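Lactaldehyde dehydrogenase (Methanocaldococcus jannaschii, PDB 3PQA) oxidises lactaldehyde to lactate with NAD, in preference to NADP, as a step in the biosynthesis of coenzyme F420. Local coordinates at residues P54-K57 with R58-L62; I179-N182 with A183-Y187; T401-I404 with N405-L408. All coordinates share one frame; numbering follows the deposited sequence. Where two conformers were deposited one is given.

Contact 1 (P54-K57 with R58-L62)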
loop_
_atom_site.group_PDB
_atom_site.type_symbol
_atom_site.label_atom_id
_atom_site.label_comp_id
_atom_site.label_asym_id
_atom_site.label_seq_id
_atom_site.Cartn_x
_atom_site.Cartn_y
_atom_site.Cartn_z
ATOM N N PRO B 54 -9.398 -21.710 -8.686
ATOM C CA PRO B 54 -9.546 -21.038 -7.401
ATOM C C PRO B 54 -8.213 -20.738 -6.723
ATOM O O PRO B 54 -7.198 -21.400 -6.992
ATOM C CB PRO B 54 -10.365 -22.040 -6.574
ATOM C CG PRO B 54 -11.113 -22.821 -7.570
ATOM C CD PRO B 54 -10.201 -22.946 -8.750
ATOM N N ILE B 55 -8.225 -19.729 -5.849
ATOM C CA ILE B 55 -7.065 -19.381 -5.028
ATOM C C ILE B 55 -6.518 -20.603 -4.300
ATOM O O ILE B 55 -5.304 -20.839 -4.309
ATOM C CB ILE B 55 -7.423 -18.280 -3.992
ATOM C CG1 ILE B 55 -7.686 -16.966 -4.712
ATOM C CG2 ILE B 55 -6.320 -18.120 -2.909
ATOM C CD1 ILE B 55 -8.344 -15.927 -3.829
ATOM N N THR B 56 -7.412 -21.377 -3.679
ATOM C CA THR B 56 -6.994 -22.534 -2.883
ATOM C C THR B 56 -6.243 -23.556 -3.753
ATOM O O THR B 56 -5.227 -24.113 -3.324
ATOM C CB THR B 56 -8.193 -23.155 -2.114
ATOM O OG1 THR B 56 -8.716 -22.179 -1.199
ATOM C CG2 THR B 56 -7.784 -24.396 -1.317
ATOM N N LYS B 57 -6.728 -23.757 -4.979
ATOM C CA LYS B 57 -6.074 -24.666 -5.928
ATOM C C LYS B 57 -4.675 -24.182 -6.346
ATOM O O LYS B 57 -3.706 -24.947 -6.291
ATOM C CB LYS B 57 -6.954 -24.907 -7.151
ATOM C CG LYS B 57 -6.481 -26.098 -7.976
ATOM C CD LYS B 57 -7.642 -26.873 -8.572
ATOM C CE LYS B 57 -8.309 -27.786 -7.557
ATOM N NZ LYS B 57 -9.108 -28.813 -8.282
ATOM N N ARG B 58 -4.569 -22.910 -6.736
ATOM C CA ARG B 58 -3.265 -22.310 -7.034
ATOM C C ARG B 58 -2.297 -22.420 -5.860
ATOM O O ARG B 58 -1.132 -22.805 -6.041
ATOM C CB ARG B 58 -3.421 -20.852 -7.480
ATOM C CG ARG B 58 -3.857 -20.692 -8.923
ATOM C CD ARG B 58 -4.211 -19.250 -9.216
ATOM N NE ARG B 58 -5.554 -18.907 -8.747
ATOM C CZ ARG B 58 -6.025 -17.669 -8.637
ATOM N NH1 ARG B 58 -7.278 -17.472 -8.228
ATOM N NH2 ARG B 58 -5.255 -16.626 -8.939
ATOM N N TYR B 59 -2.784 -22.083 -4.662
ATOM C CA TYR B 59 -1.987 -22.178 -3.450
ATOM C C TYR B 59 -1.471 -23.616 -3.287
ATOM O O TYR B 59 -0.268 -23.837 -3.079
ATOM C CB TYR B 59 -2.823 -21.740 -2.237
ATOM C CG TYR B 59 -2.151 -21.982 -0.907
ATOM C CD1 TYR B 59 -1.326 -21.019 -0.334
ATOM C CD2 TYR B 59 -2.353 -23.178 -0.215
ATOM C CE1 TYR B 59 -0.699 -21.250 0.899
ATOM C CE2 TYR B 59 -1.743 -23.415 1.011
ATOM C CZ TYR B 59 -0.919 -22.449 1.559
ATOM O OH TYR B 59 -0.304 -22.702 2.765
ATOM N N ASN B 60 -2.385 -24.579 -3.384
ATOM C CA ASN B 60 -2.020 -25.983 -3.206
ATOM C C ASN B 60 -0.981 -26.461 -4.204
ATOM O O ASN B 60 -0.025 -27.156 -3.825
ATOM C CB ASN B 60 -3.259 -26.882 -3.263
ATOM C CG ASN B 60 -4.111 -26.770 -2.012
ATOM O OD1 ASN B 60 -3.627 -26.346 -0.959
ATOM N ND2 ASN B 60 -5.391 -27.148 -2.121
ATOM N N ILE B 61 -1.161 -26.081 -5.470
ATOM C CA ILE B 61 -0.231 -26.459 -6.546
ATOM C C ILE B 61 1.151 -25.886 -6.270
ATOM O O ILE B 61 2.160 -26.591 -6.348
ATOM C CB ILE B 61 -0.724 -25.987 -7.926
ATOM C CG1 ILE B 61 -1.929 -26.812 -8.374
ATOM C CG2 ILE B 61 0.401 -26.086 -8.972
ATOM C CD1 ILE B 61 -2.705 -26.168 -9.501
ATOM N N LEU B 62 1.190 -24.603 -5.912
ATOM C CA LEU B 62 2.472 -23.946 -5.616
ATOM C C LEU B 62 3.189 -24.603 -4.408
ATOM O O LEU B 62 4.393 -24.873 -4.459
ATOM C CB LEU B 62 2.272 -22.434 -5.417
ATOM C CG LEU B 62 1.863 -21.729 -6.726
ATOM C CD1 LEU B 62 1.285 -20.334 -6.475
ATOM C CD2 LEU B 62 3.021 -21.663 -7.743
#

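Contact 2 (I179-N182 with A183-Y187)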
loop_
_atom_site.group_PDB
_atom_site.type_symbol
_atom_site.label_atom_id
_atom_site.label_comp_id
_atom_site.label_asym_id
_atom_site.label_seq_id
_atom_site.Cartn_x
_atom_site.Cartn_y
_atom_site.Cartn_z
ATOM N N ILE B 179 7.869 -32.286 -11.988
ATOM C CA ILE B 179 7.345 -31.846 -10.683
ATOM C C ILE B 179 6.039 -31.042 -10.817
ATOM O O ILE B 179 5.070 -31.293 -10.086
ATOM C CB ILE B 179 8.416 -31.045 -9.885
ATOM C CG1 ILE B 179 9.447 -32.003 -9.280
ATOM C CG2 ILE B 179 7.778 -30.166 -8.793
ATOM C CD1 ILE B 179 10.688 -31.317 -8.725
ATOM N N ILE B 180 6.013 -30.096 -11.758
ATOM C CA ILE B 180 4.800 -29.308 -12.041
ATOM C C ILE B 180 3.675 -30.231 -12.521
ATOM O O ILE B 180 2.547 -30.143 -12.030
ATOM C CB ILE B 180 5.070 -28.180 -13.082
ATOM C CG1 ILE B 180 6.004 -27.129 -12.474
ATOM C CG2 ILE B 180 3.748 -27.527 -13.559
ATOM C CD1 ILE B 180 6.708 -26.230 -13.465
ATOM N N GLU B 181 3.996 -31.129 -13.456
ATOM C CA GLU B 181 3.036 -32.138 -13.922
ATOM C C GLU B 181 2.430 -32.946 -12.754
ATOM O O GLU B 181 1.223 -33.151 -12.704
ATOM C CB GLU B 181 3.697 -33.044 -14.971
ATOM C CG GLU B 181 2.798 -34.135 -15.541
ATOM C CD GLU B 181 3.522 -35.066 -16.503
ATOM O OE1 GLU B 181 4.451 -34.614 -17.212
ATOM O OE2 GLU B 181 3.153 -36.260 -16.547
ATOM N N ASN B 182 3.261 -33.392 -11.814
ATOM C CA ASN B 182 2.775 -34.130 -10.636
ATOM C C ASN B 182 1.783 -33.322 -9.793
ATOM O O ASN B 182 0.769 -33.851 -9.331
ATOM C CB ASN B 182 3.935 -34.573 -9.750
ATOM C CG ASN B 182 4.803 -35.632 -10.404
ATOM O OD1 ASN B 182 4.349 -36.377 -11.268
ATOM N ND2 ASN B 182 6.061 -35.695 -9.997
ATOM N N ALA B 183 2.096 -32.044 -9.595
ATOM C CA ALA B 183 1.233 -31.141 -8.832
ATOM C C ALA B 183 -0.095 -30.907 -9.527
ATOM O O ALA B 183 -1.151 -30.894 -8.879
ATOM C CB ALA B 183 1.930 -29.823 -8.601
ATOM N N LEU B 184 -0.043 -30.711 -10.841
ATOM C CA LEU B 184 -1.252 -30.503 -11.631
ATOM C C LEU B 184 -2.167 -31.735 -11.559
ATOM O O LEU B 184 -3.370 -31.611 -11.314
ATOM C CB LEU B 184 -0.904 -30.158 -13.087
ATOM C CG LEU B 184 -0.215 -28.804 -13.316
ATOM C CD1 LEU B 184 0.209 -28.642 -14.778
ATOM C CD2 LEU B 184 -1.096 -27.628 -12.858
ATOM N N LYS B 185 -1.579 -32.914 -11.733
ATOM C CA LYS B 185 -2.318 -34.179 -11.637
ATOM C C LYS B 185 -2.981 -34.357 -10.274
ATOM O O LYS B 185 -4.151 -34.737 -10.194
ATOM C CB LYS B 185 -1.387 -35.356 -11.919
ATOM C CG LYS B 185 -1.085 -35.521 -13.387
ATOM C CD LYS B 185 -0.153 -36.689 -13.648
ATOM C CE LYS B 185 -0.006 -36.912 -15.146
ATOM N NZ LYS B 185 1.326 -37.480 -15.487
ATOM N N LYS B 186 -2.223 -34.078 -9.216
ATOM C CA LYS B 186 -2.704 -34.198 -7.842
ATOM C C LYS B 186 -3.977 -33.377 -7.599
ATOM O O LYS B 186 -4.883 -33.831 -6.904
ATOM C CB LYS B 186 -1.599 -33.791 -6.871
ATOM C CG LYS B 186 -1.928 -33.926 -5.394
ATOM C CD LYS B 186 -0.688 -33.655 -4.545
ATOM C CE LYS B 186 -0.996 -33.705 -3.051
ATOM N NZ LYS B 186 -1.350 -35.082 -2.622
ATOM N N TYR B 187 -4.047 -32.186 -8.198
ATOM C CA TYR B 187 -5.158 -31.260 -7.955
ATOM C C TYR B 187 -6.123 -31.137 -9.142
ATOM O O TYR B 187 -6.883 -30.172 -9.237
ATOM C CB TYR B 187 -4.625 -29.906 -7.455
ATOM C CG TYR B 187 -3.921 -30.040 -6.119
ATOM C CD1 TYR B 187 -2.528 -30.040 -6.032
ATOM C CD2 TYR B 187 -4.652 -30.213 -4.942
ATOM C CE1 TYR B 187 -1.887 -30.192 -4.802
ATOM C CE2 TYR B 187 -4.026 -30.368 -3.714
ATOM C CZ TYR B 187 -2.644 -30.353 -3.646
ATOM O OH TYR B 187 -2.031 -30.503 -2.423
#

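Contact 3 (T401-I404 with N405-L408)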
loop_
_atom_site.group_PDB
_atom_site.type_symbol
_atom_site.label_atom_id
_atom_site.label_comp_id
_atom_site.label_asym_id
_atom_site.label_seq_id
_atom_site.Cartn_x
_atom_site.Cartn_y
_atom_site.Cartn_z
ATOM N N THR B 401 31.937 2.047 1.573
ATOM C CA THR B 401 32.299 3.275 2.276
ATOM C C THR B 401 31.627 3.248 3.639
ATOM O O THR B 401 30.628 2.538 3.822
ATOM C CB THR B 401 31.868 4.575 1.489
ATOM O OG1 THR B 401 32.324 5.747 2.181
ATOM C CG2 THR B 401 30.333 4.654 1.284
ATOM N N ASN B 402 32.187 4.006 4.586
ATOM C CA ASN B 402 31.592 4.212 5.898
ATOM C C ASN B 402 30.993 5.609 6.046
ATOM O O ASN B 402 30.545 5.980 7.126
ATOM C CB ASN B 402 32.648 3.978 6.988
ATOM C CG ASN B 402 32.962 2.512 7.183
ATOM O OD1 ASN B 402 32.056 1.680 7.268
ATOM N ND2 ASN B 402 34.246 2.184 7.259
ATOM N N ASP B 403 30.992 6.383 4.955
ATOM C CA ASP B 403 30.582 7.796 4.959
ATOM C C ASP B 403 29.104 7.945 4.554
ATOM O O ASP B 403 28.719 7.582 3.436
ATOM C CB ASP B 403 31.498 8.542 3.968
ATOM C CG ASP B 403 31.343 10.056 4.005
ATOM O OD1 ASP B 403 30.224 10.569 3.785
ATOM O OD2 ASP B 403 32.393 10.736 4.182
ATOM N N ILE B 404 28.277 8.461 5.465
ATOM C CA ILE B 404 26.840 8.638 5.196
ATOM C C ILE B 404 26.600 9.443 3.923
ATOM O O ILE B 404 25.905 8.981 3.005
ATOM C CB ILE B 404 26.108 9.308 6.405
ATOM C CG1 ILE B 404 26.110 8.362 7.602
ATOM C CG2 ILE B 404 24.667 9.710 6.025
ATOM C CD1 ILE B 404 25.626 9.004 8.903
ATOM N N ASN B 405 27.201 10.628 3.862
ATOM C CA ASN B 405 26.939 11.571 2.782
ATOM C C ASN B 405 27.366 11.019 1.425
ATOM O O ASN B 405 26.639 11.136 0.426
ATOM C CB ASN B 405 27.617 12.907 3.077
ATOM C CG ASN B 405 26.898 13.696 4.158
ATOM O OD1 ASN B 405 25.746 13.411 4.495
ATOM N ND2 ASN B 405 27.579 14.687 4.709
ATOM N N LYS B 406 28.540 10.399 1.398
ATOM C CA LYS B 406 29.029 9.815 0.154
ATOM C C LYS B 406 28.158 8.647 -0.292
ATOM O O LYS B 406 27.862 8.521 -1.490
ATOM C CB LYS B 406 30.501 9.409 0.266
ATOM C CG LYS B 406 31.438 10.607 0.453
ATOM C CD LYS B 406 32.870 10.161 0.611
ATOM C CE LYS B 406 33.812 11.360 0.809
ATOM N NZ LYS B 406 35.219 10.887 0.776
ATOM N N SER B 407 27.731 7.799 0.643
ATOM C CA SER B 407 26.899 6.640 0.260
ATOM C C SER B 407 25.602 7.088 -0.410
ATOM O O SER B 407 25.171 6.499 -1.410
ATOM C CB SER B 407 26.608 5.712 1.446
ATOM O OG SER B 407 25.720 6.315 2.377
ATOM N N LEU B 408 24.998 8.145 0.131
ATOM C CA LEU B 408 23.734 8.657 -0.395
ATOM C C LEU B 408 23.912 9.343 -1.734
ATOM O O LEU B 408 23.078 9.173 -2.627
ATOM C CB LEU B 408 23.065 9.613 0.593
ATOM C CG LEU B 408 22.751 9.061 1.985
ATOM C CD1 LEU B 408 22.101 10.139 2.855
ATOM C CD2 LEU B 408 21.881 7.802 1.913
#

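Contact 1 (P54-K57 with R58-L62)
Arg58 N donates to Pro54 O at 3.0 Å and 174°, which makes this the first turn of helix 55-71, with Pro54 at the N-cap. The backbone bonds continue in i to i+4 steps: Tyr59 N to Ile55 O at 2.8 Å, then Asn60 N to Thr56 O and Ile61 N to Lys57 O, each at 2.9 Å.

The one polar side-chain bond across the contact comes from Arg58, whose chain bends at chi3 (-80°) and swings back toward the helix start, where NE makes a weak bond to Pro54 O at 3.5 Å. The carbonyl oxygen lies at the guanidinium edge, near its plane. NH2 bonds Ala156 O, the stronger hold, so the weak NE bond is only an addition.

Van der Waals contacts of carbon against nitrogen join Ile55 CG1 to Arg58 NH1, at 3.6 Å, and Thr56 CG2 to Asn60 ND2, the latter two side chains pointing the same way. Carbon meets carbon where Lys57 CG comes 4.1 Å from Ile61 CD1; Lys57 NZ bonds Tyr187 O.

The arrangement is that of a helix N-terminus whose first N-H groups, those of Ile55 and Thr56, bond the carboxylate of Asp120 of a second subunit.

Contact 2 (I179-N182 with A183-Y187)
Ile180 and Leu184 meet on the buried side of helix 171-186, one turn apart and pointing the same way, with Ile180 CG2 3.9 Å from Leu184 CD1. The CG2 branch lies anti to the backbone N and beside the carbonyl carbon, which directs it along the helix to the next turn. Ile65 of helix 55-71 packs on Ile180, and Val189 and Val193 on Leu184.

The backbone bonds are regular i to i+4 pairs. Leu184 N to Ile180 O measures 2.9 Å at 163°, and Lys185 N to Glu181 O 3.0 Å. Ala183 N and Lys186 N bond likewise to Ile179 O and Asn182 O. Tyr187 is the first residue to leave helical angles.

Charge is paired on another side. Glu181 and Lys185 run side by side, both chains extended beyond CG, and Lys185 NZ meets Glu181 OE2 in a salt bridge modelled at 2.4 Å, so short that its exact geometry is doubtful. Leu191 touches both chains. Asn182 ND2 instead turns to Gln68 OE1 of helix 55-71.

Chemically, the last turns of this helix, in the beta-alpha-beta unit 160-165, 171-186, 194-196, are divided: hydrocarbon faces the interior, and the Glu181-Lys185 pairing is consistent with a surface ion pair one turn apart.

Contact 3 (T401-I404 with N405-L408)
With CG anti to the backbone N (chi1 -171°), the Asp403 side chain folds over the start of helix 404-413 and brings OD1 to Lys406 N. Ser407 takes the other key torsion, which sets OG between its backbone N and carbonyl carbon and within reach of Ile404 O. The motif is a side-chain N-cap: Asp403 directly precedes the helix, and Lys406 N donates to its OD1 at 2.9 Å with an N-H...O angle of 169°. The donor stands above the carboxylate plane. Asp403 also accepts through its backbone, Ser407 N to Asp403 O being 3.0 Å. An ST turn leads in, Asp403 N donating to Thr401 OG1, which also bonds Asp253.

The extended Lys406 chain crosses the carboxylate with its methylenes, CG lying 3.6 Å from Asp403 CG. Its NZ remains 4.4 Å from Asp403 OD2, beyond a salt bridge, and pairs instead with Glu381. Were Asp403 replaced by an alanine, Lys406 N would probably lose its capping acceptor, and the lysine methylenes the carboxylate they cross.

Ile404 and Leu408 lie side by side and both pack on Ile462 of a third subunit, while Ile404 also touches Ser407 of a second. Ile404 O accepts two bonds: Leu408 N arrives at 3.1 Å, nearly along the C=O axis, and Ser407 OG at 2.7 Å, with a C=O...OG angle of 125°.

Overall arrangement
Contacts 1 and 2 are neighbours, their centres about 11 Å apart, on adjoining helices 55-71 and 171-186. The ring of Tyr187 packs on Asn60, with Tyr187 CZ 3.5 Å from Asn60 CB, and Ile61 CD1 meets Leu184 CD2 at 4.0 Å, so the start of one helix rests on the end of the other. Contact 3 stands apart: its centre is about 45 Å from that of contact 1 and about 50 Å from that of contact 2, and contacts 2 and 3 lie on opposite sides of the chain's centre. Contacts 1 and 3 both meet a second subunit of the homotetramer, whereas contact 2 touches no other chain. All three lie away from the NAD-binding and active-site residues, which are assigned by similarity.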